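Local coordinates for protein contact-dependent inhibitor I (Escherichia coli NC101, PDB 5I4Q) that binds the contact-dependent inhibition toxin CdiA and, as an immunity protein, probably shields the cell that makes it from growth inhibition, at residues 44-55 / 88-98. Residues are numbered along the deposited sequence; the frame is centred on the assembly and turned at random.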
loop_
_atom_site.group_PDB
_atom_site.type_symbol
_atom_site.label_atom_id
_atom_site.label_comp_id
_atom_site.label_asym_id
_atom_site.label_seq_id
_atom_site.Cartn_x
_atom_site.Cartn_y
_atom_site.Cartn_z
ATOM N N PHE B 44 4.426 -40.402 0.139
ATOM C CA PHE B 44 3.383 -39.720 -0.586
ATOM C C PHE B 44 2.052 -39.701 0.141
ATOM O O PHE B 44 1.411 -38.661 0.217
ATOM C CB PHE B 44 3.214 -40.281 -2.005
ATOM C CG PHE B 44 2.302 -39.464 -2.867
ATOM C CD1 PHE B 44 2.699 -38.234 -3.322
ATOM C CD2 PHE B 44 1.031 -39.917 -3.200
ATOM C CE1 PHE B 44 1.889 -37.484 -4.166
ATOM C CE2 PHE B 44 0.186 -39.151 -3.986
ATOM C CZ PHE B 44 0.615 -37.916 -4.463
ATOM N N ASP B 45 1.609 -40.814 0.663
ATOM C CA ASP B 45 0.315 -40.814 1.364
ATOM C C ASP B 45 0.257 -39.860 2.549
ATOM O O ASP B 45 -0.706 -39.117 2.717
ATOM C CB ASP B 45 -0.039 -42.224 1.826
ATOM C CG ASP B 45 -0.523 -43.130 0.665
ATOM O OD1 ASP B 45 -0.256 -42.842 -0.549
ATOM O OD2 ASP B 45 -1.203 -44.145 0.973
ATOM N N ASN B 46 1.301 -39.877 3.355
ATOM C CA ASN B 46 1.370 -39.091 4.583
ATOM C C ASN B 46 1.593 -37.607 4.295
ATOM O O ASN B 46 1.464 -36.801 5.185
ATOM C CB ASN B 46 2.531 -39.557 5.449
ATOM C CG ASN B 46 2.393 -40.983 5.895
ATOM O OD1 ASN B 46 1.290 -41.481 6.069
ATOM N ND2 ASN B 46 3.526 -41.655 6.066
ATOM N N ALA B 47 1.992 -37.294 3.055
ATOM C CA ALA B 47 2.202 -35.930 2.582
ATOM C C ALA B 47 0.921 -35.221 2.180
ATOM O O ALA B 47 0.940 -34.015 2.059
ATOM C CB ALA B 47 3.170 -35.925 1.403
ATOM N N GLN B 48 -0.186 -35.936 2.013
ATOM C CA GLN B 48 -1.383 -35.301 1.497
ATOM C C GLN B 48 -1.934 -34.196 2.385
ATOM O O GLN B 48 -2.348 -33.147 1.867
ATOM C CB GLN B 48 -2.481 -36.303 1.171
ATOM C CG GLN B 48 -2.119 -37.301 0.100
ATOM C CD GLN B 48 -1.560 -36.655 -1.128
ATOM O OE1 GLN B 48 -2.267 -35.906 -1.833
ATOM N NE2 GLN B 48 -0.291 -36.930 -1.413
ATOM N N PRO B 49 -1.988 -34.412 3.708
ATOM C CA PRO B 49 -2.506 -33.302 4.515
ATOM C C PRO B 49 -1.519 -32.137 4.563
ATOM O O PRO B 49 -1.915 -31.005 4.806
ATOM C CB PRO B 49 -2.709 -33.929 5.916
ATOM C CG PRO B 49 -1.884 -35.185 5.900
ATOM C CD PRO B 49 -1.942 -35.657 4.481
ATOM N N LEU B 50 -0.255 -32.418 4.299
ATOM C CA LEU B 50 0.751 -31.398 4.271
ATOM C C LEU B 50 0.636 -30.588 3.002
ATOM O O LEU B 50 0.823 -29.397 3.028
ATOM C CB LEU B 50 2.164 -31.984 4.397
ATOM C CG LEU B 50 2.489 -32.727 5.708
ATOM C CD1 LEU B 50 3.813 -33.460 5.552
ATOM C CD2 LEU B 50 2.534 -31.751 6.887
ATOM N N PHE B 51 0.307 -31.245 1.906
ATOM C CA PHE B 51 0.073 -30.584 0.640
ATOM C C PHE B 51 -1.189 -29.754 0.753
ATOM O O PHE B 51 -1.223 -28.663 0.246
ATOM C CB PHE B 51 -0.112 -31.593 -0.492
ATOM C CG PHE B 51 1.144 -31.975 -1.196
ATOM C CD1 PHE B 51 1.865 -31.045 -1.893
ATOM C CD2 PHE B 51 1.559 -33.265 -1.224
ATOM C CE1 PHE B 51 3.017 -31.388 -2.579
ATOM C CE2 PHE B 51 2.705 -33.638 -1.916
ATOM C CZ PHE B 51 3.434 -32.687 -2.610
ATOM N N ASP B 52 -2.204 -30.250 1.456
ATOM C CA ASP B 52 -3.452 -29.494 1.621
ATOM C C ASP B 52 -3.187 -28.140 2.279
ATOM O O ASP B 52 -3.720 -27.121 1.835
ATOM C CB ASP B 52 -4.465 -30.261 2.484
ATOM C CG ASP B 52 -4.998 -31.580 1.823
ATOM O OD1 ASP B 52 -4.829 -31.831 0.580
ATOM O OD2 ASP B 52 -5.619 -32.366 2.579
ATOM N N ASP B 53 -2.350 -28.141 3.323
ATOM C CA ASP B 53 -1.889 -26.891 3.988
ATOM C C ASP B 53 -1.063 -26.012 3.046
ATOM O O ASP B 53 -1.290 -24.829 2.951
ATOM C CB ASP B 53 -1.043 -27.168 5.238
ATOM C CG ASP B 53 -1.820 -27.872 6.344
ATOM O OD1 ASP B 53 -3.084 -27.820 6.362
ATOM O OD2 ASP B 53 -1.159 -28.493 7.211
ATOM N N LEU B 54 -0.125 -26.615 2.330
ATOM C CA LEU B 54 0.705 -25.883 1.401
ATOM C C LEU B 54 -0.119 -25.200 0.334
ATOM O O LEU B 54 0.073 -24.035 0.073
ATOM C CB LEU B 54 1.679 -26.845 0.747
ATOM C CG LEU B 54 2.601 -26.240 -0.296
ATOM C CD1 LEU B 54 3.435 -25.141 0.346
ATOM C CD2 LEU B 54 3.540 -27.275 -0.859
ATOM N N PHE B 55 -1.030 -25.915 -0.310
ATOM C CA PHE B 55 -1.858 -25.270 -1.341
ATOM C C PHE B 55 -2.881 -24.289 -0.825
ATOM O O PHE B 55 -3.302 -23.354 -1.563
ATOM C CB PHE B 55 -2.545 -26.314 -2.223
ATOM C CG PHE B 55 -1.591 -27.109 -3.067
ATOM C CD1 PHE B 55 -0.908 -26.494 -4.089
ATOM C CD2 PHE B 55 -1.424 -28.462 -2.874
ATOM C CE1 PHE B 55 -0.055 -27.207 -4.912
ATOM C CE2 PHE B 55 -0.529 -29.187 -3.662
ATOM C CZ PHE B 55 0.140 -28.557 -4.698
ATOM N N PHE B 88 -3.551 -34.472 -8.156
ATOM C CA PHE B 88 -2.725 -35.679 -7.980
ATOM C C PHE B 88 -1.386 -35.603 -8.743
ATOM O O PHE B 88 -0.338 -35.922 -8.182
ATOM C CB PHE B 88 -3.533 -36.929 -8.355
ATOM C CG PHE B 88 -2.710 -38.205 -8.432
ATOM C CD1 PHE B 88 -2.357 -38.897 -7.289
ATOM C CD2 PHE B 88 -2.312 -38.709 -9.663
ATOM C CE1 PHE B 88 -1.592 -40.048 -7.357
ATOM C CE2 PHE B 88 -1.557 -39.873 -9.757
ATOM C CZ PHE B 88 -1.195 -40.541 -8.597
ATOM N N TYR B 89 -1.437 -35.080 -9.973
ATOM C CA TYR B 89 -0.316 -35.107 -10.902
ATOM C C TYR B 89 0.701 -34.057 -10.553
ATOM O O TYR B 89 1.898 -34.300 -10.703
ATOM C CB TYR B 89 -0.795 -35.018 -12.377
ATOM C CG TYR B 89 -1.688 -36.184 -12.729
ATOM C CD1 TYR B 89 -1.136 -37.421 -13.066
ATOM C CD2 TYR B 89 -3.076 -36.072 -12.654
ATOM C CE1 TYR B 89 -1.929 -38.506 -13.340
ATOM C CE2 TYR B 89 -3.887 -37.140 -12.919
ATOM C CZ TYR B 89 -3.316 -38.370 -13.254
ATOM O OH TYR B 89 -4.157 -39.458 -13.538
ATOM N N SER B 90 0.255 -32.907 -10.052
ATOM C CA SER B 90 1.207 -31.883 -9.606
ATOM C C SER B 90 1.794 -32.311 -8.268
ATOM O O SER B 90 2.978 -32.103 -8.007
ATOM C CB SER B 90 0.553 -30.501 -9.527
ATOM O OG SER B 90 -0.308 -30.367 -8.388
ATOM N N ARG B 91 0.977 -32.914 -7.406
ATOM C CA ARG B 91 1.507 -33.437 -6.123
ATOM C C ARG B 91 2.577 -34.500 -6.295
ATOM O O ARG B 91 3.593 -34.501 -5.561
ATOM C CB ARG B 91 0.399 -33.967 -5.220
ATOM C CG ARG B 91 -0.489 -32.846 -4.678
ATOM C CD ARG B 91 -1.776 -33.398 -4.112
ATOM N NE ARG B 91 -2.563 -32.339 -3.539
ATOM C CZ ARG B 91 -3.103 -32.330 -2.328
ATOM N NH1 ARG B 91 -2.951 -33.347 -1.491
ATOM N NH2 ARG B 91 -3.804 -31.280 -1.948
ATOM N N LYS B 92 2.370 -35.397 -7.246
ATOM C CA LYS B 92 3.344 -36.440 -7.542
ATOM C C LYS B 92 4.670 -35.759 -7.932
ATOM O O LYS B 92 5.731 -36.125 -7.461
ATOM C CB LYS B 92 2.796 -37.328 -8.676
ATOM C CG LYS B 92 3.139 -38.807 -8.653
ATOM C CD LYS B 92 2.696 -39.544 -7.374
ATOM C CE LYS B 92 3.337 -40.936 -7.210
ATOM N NZ LYS B 92 2.905 -41.614 -5.953
ATOM N N TYR B 93 4.592 -34.757 -8.807
ATOM C CA TYR B 93 5.771 -34.032 -9.281
ATOM C C TYR B 93 6.491 -33.298 -8.139
ATOM O O TYR B 93 7.700 -33.387 -7.991
ATOM C CB TYR B 93 5.360 -33.023 -10.360
ATOM C CG TYR B 93 6.459 -32.110 -10.827
ATOM C CD1 TYR B 93 7.468 -32.569 -11.682
ATOM C CD2 TYR B 93 6.480 -30.773 -10.467
ATOM C CE1 TYR B 93 8.486 -31.721 -12.127
ATOM C CE2 TYR B 93 7.474 -29.913 -10.926
ATOM C CZ TYR B 93 8.473 -30.377 -11.751
ATOM O OH TYR B 93 9.471 -29.515 -12.193
ATOM N N TRP B 94 5.750 -32.565 -7.333
ATOM C CA TRP B 94 6.378 -31.764 -6.270
ATOM C C TRP B 94 6.922 -32.664 -5.188
ATOM O O TRP B 94 8.003 -32.402 -4.663
ATOM C CB TRP B 94 5.412 -30.710 -5.720
ATOM C CG TRP B 94 5.143 -29.586 -6.716
ATOM C CD1 TRP B 94 3.931 -29.236 -7.242
ATOM C CD2 TRP B 94 6.104 -28.695 -7.293
ATOM N NE1 TRP B 94 4.082 -28.187 -8.118
ATOM C CE2 TRP B 94 5.410 -27.838 -8.167
ATOM C CE3 TRP B 94 7.476 -28.545 -7.163
ATOM C CZ2 TRP B 94 6.057 -26.857 -8.942
ATOM C CZ3 TRP B 94 8.123 -27.558 -7.912
ATOM C CH2 TRP B 94 7.407 -26.720 -8.775
ATOM N N HIS B 95 6.214 -33.747 -4.872
ATOM C CA HIS B 95 6.727 -34.658 -3.845
ATOM C C HIS B 95 8.096 -35.194 -4.244
ATOM O O HIS B 95 9.038 -35.195 -3.458
ATOM C CB HIS B 95 5.751 -35.791 -3.577
ATOM C CG HIS B 95 6.179 -36.698 -2.466
ATOM N ND1 HIS B 95 6.529 -38.020 -2.673
ATOM C CD2 HIS B 95 6.323 -36.472 -1.139
ATOM C CE1 HIS B 95 6.873 -38.563 -1.520
ATOM N NE2 HIS B 95 6.771 -37.640 -0.577
ATOM N N LYS B 96 8.212 -35.626 -5.485
ATOM C CA LYS B 96 9.465 -36.133 -5.978
ATOM C C LYS B 96 10.545 -35.104 -5.869
ATOM O O LYS B 96 11.607 -35.393 -5.356
ATOM C CB LYS B 96 9.330 -36.622 -7.424
ATOM C CG LYS B 96 10.664 -36.911 -8.109
ATOM C CD LYS B 96 10.616 -38.204 -8.922
ATOM C CE LYS B 96 11.904 -38.464 -9.709
ATOM N NZ LYS B 96 13.100 -38.601 -8.819
ATOM N N LYS B 97 10.279 -33.895 -6.344
ATOM C CA LYS B 97 11.309 -32.852 -6.341
ATOM C C LYS B 97 11.726 -32.490 -4.924
ATOM O O LYS B 97 12.901 -32.322 -4.669
ATOM C CB LYS B 97 10.846 -31.611 -7.101
ATOM C CG LYS B 97 11.009 -31.726 -8.607
ATOM C CD LYS B 97 10.905 -30.357 -9.258
ATOM C CE LYS B 97 12.227 -29.850 -9.830
ATOM N NZ LYS B 97 12.507 -30.423 -11.180
ATOM N N PHE B 98 10.765 -32.374 -4.010
ATOM C CA PHE B 98 11.050 -31.971 -2.625
ATOM C C PHE B 98 11.818 -33.103 -1.885
ATOM O O PHE B 98 12.721 -32.837 -1.127
ATOM C CB PHE B 98 9.764 -31.678 -1.848
ATOM C CG PHE B 98 8.948 -30.507 -2.342
ATOM C CD1 PHE B 98 9.493 -29.492 -3.116
ATOM C CD2 PHE B 98 7.619 -30.402 -1.977
ATOM C CE1 PHE B 98 8.740 -28.411 -3.512
ATOM C CE2 PHE B 98 6.862 -29.336 -2.404
ATOM C CZ PHE B 98 7.420 -28.351 -3.185
#
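Arg91 reaches across from helix 88-98 and lodges as a knob among Gln48, Phe51, Asp52 and Phe55 of helix 44-55. Extended from CG to NE, its chain lays CG over the centre of the Phe51 ring in a CH-pi contact, while Phe51 CB sits against one guanidinium face. Phe44 is the knob going the other way: chi1 of -171° turns its ring toward helix 88-98, between Lys92 and His95. Lys92 NZ lies over one Phe44 face, 4.0 Å from the centroid, a cation-pi pair; over the opposite face Gln48 NE2 is fixed by donating to Phe44 O (2.9 Å, 174°). The Phe44 edge points, offset, toward the His95 face, and His95 NE2 bonds Thr42 O. Packing is tight on the buried side, where Phe51 CE1 meets Trp94 CB, Leu54 CD2 touches Phe98, and helix 4-40 adds Ile39 and Val36. The solvent-facing margin is looser: Phe88 CE1 merely touches Phe44 CE2 at 3.9 Å, and exposed Asp52 offers OD1 to Arg91 NH2 (2.8 Å) and NH1. Arg91 NH1 also donates to Gln48 OE1 at 2.7 Å, and Asp86 pairs with NE. With the N-to-C directions of the two segments 106° apart, this is a near-perpendicular knobs-into-holes crossing within an all-helical fold.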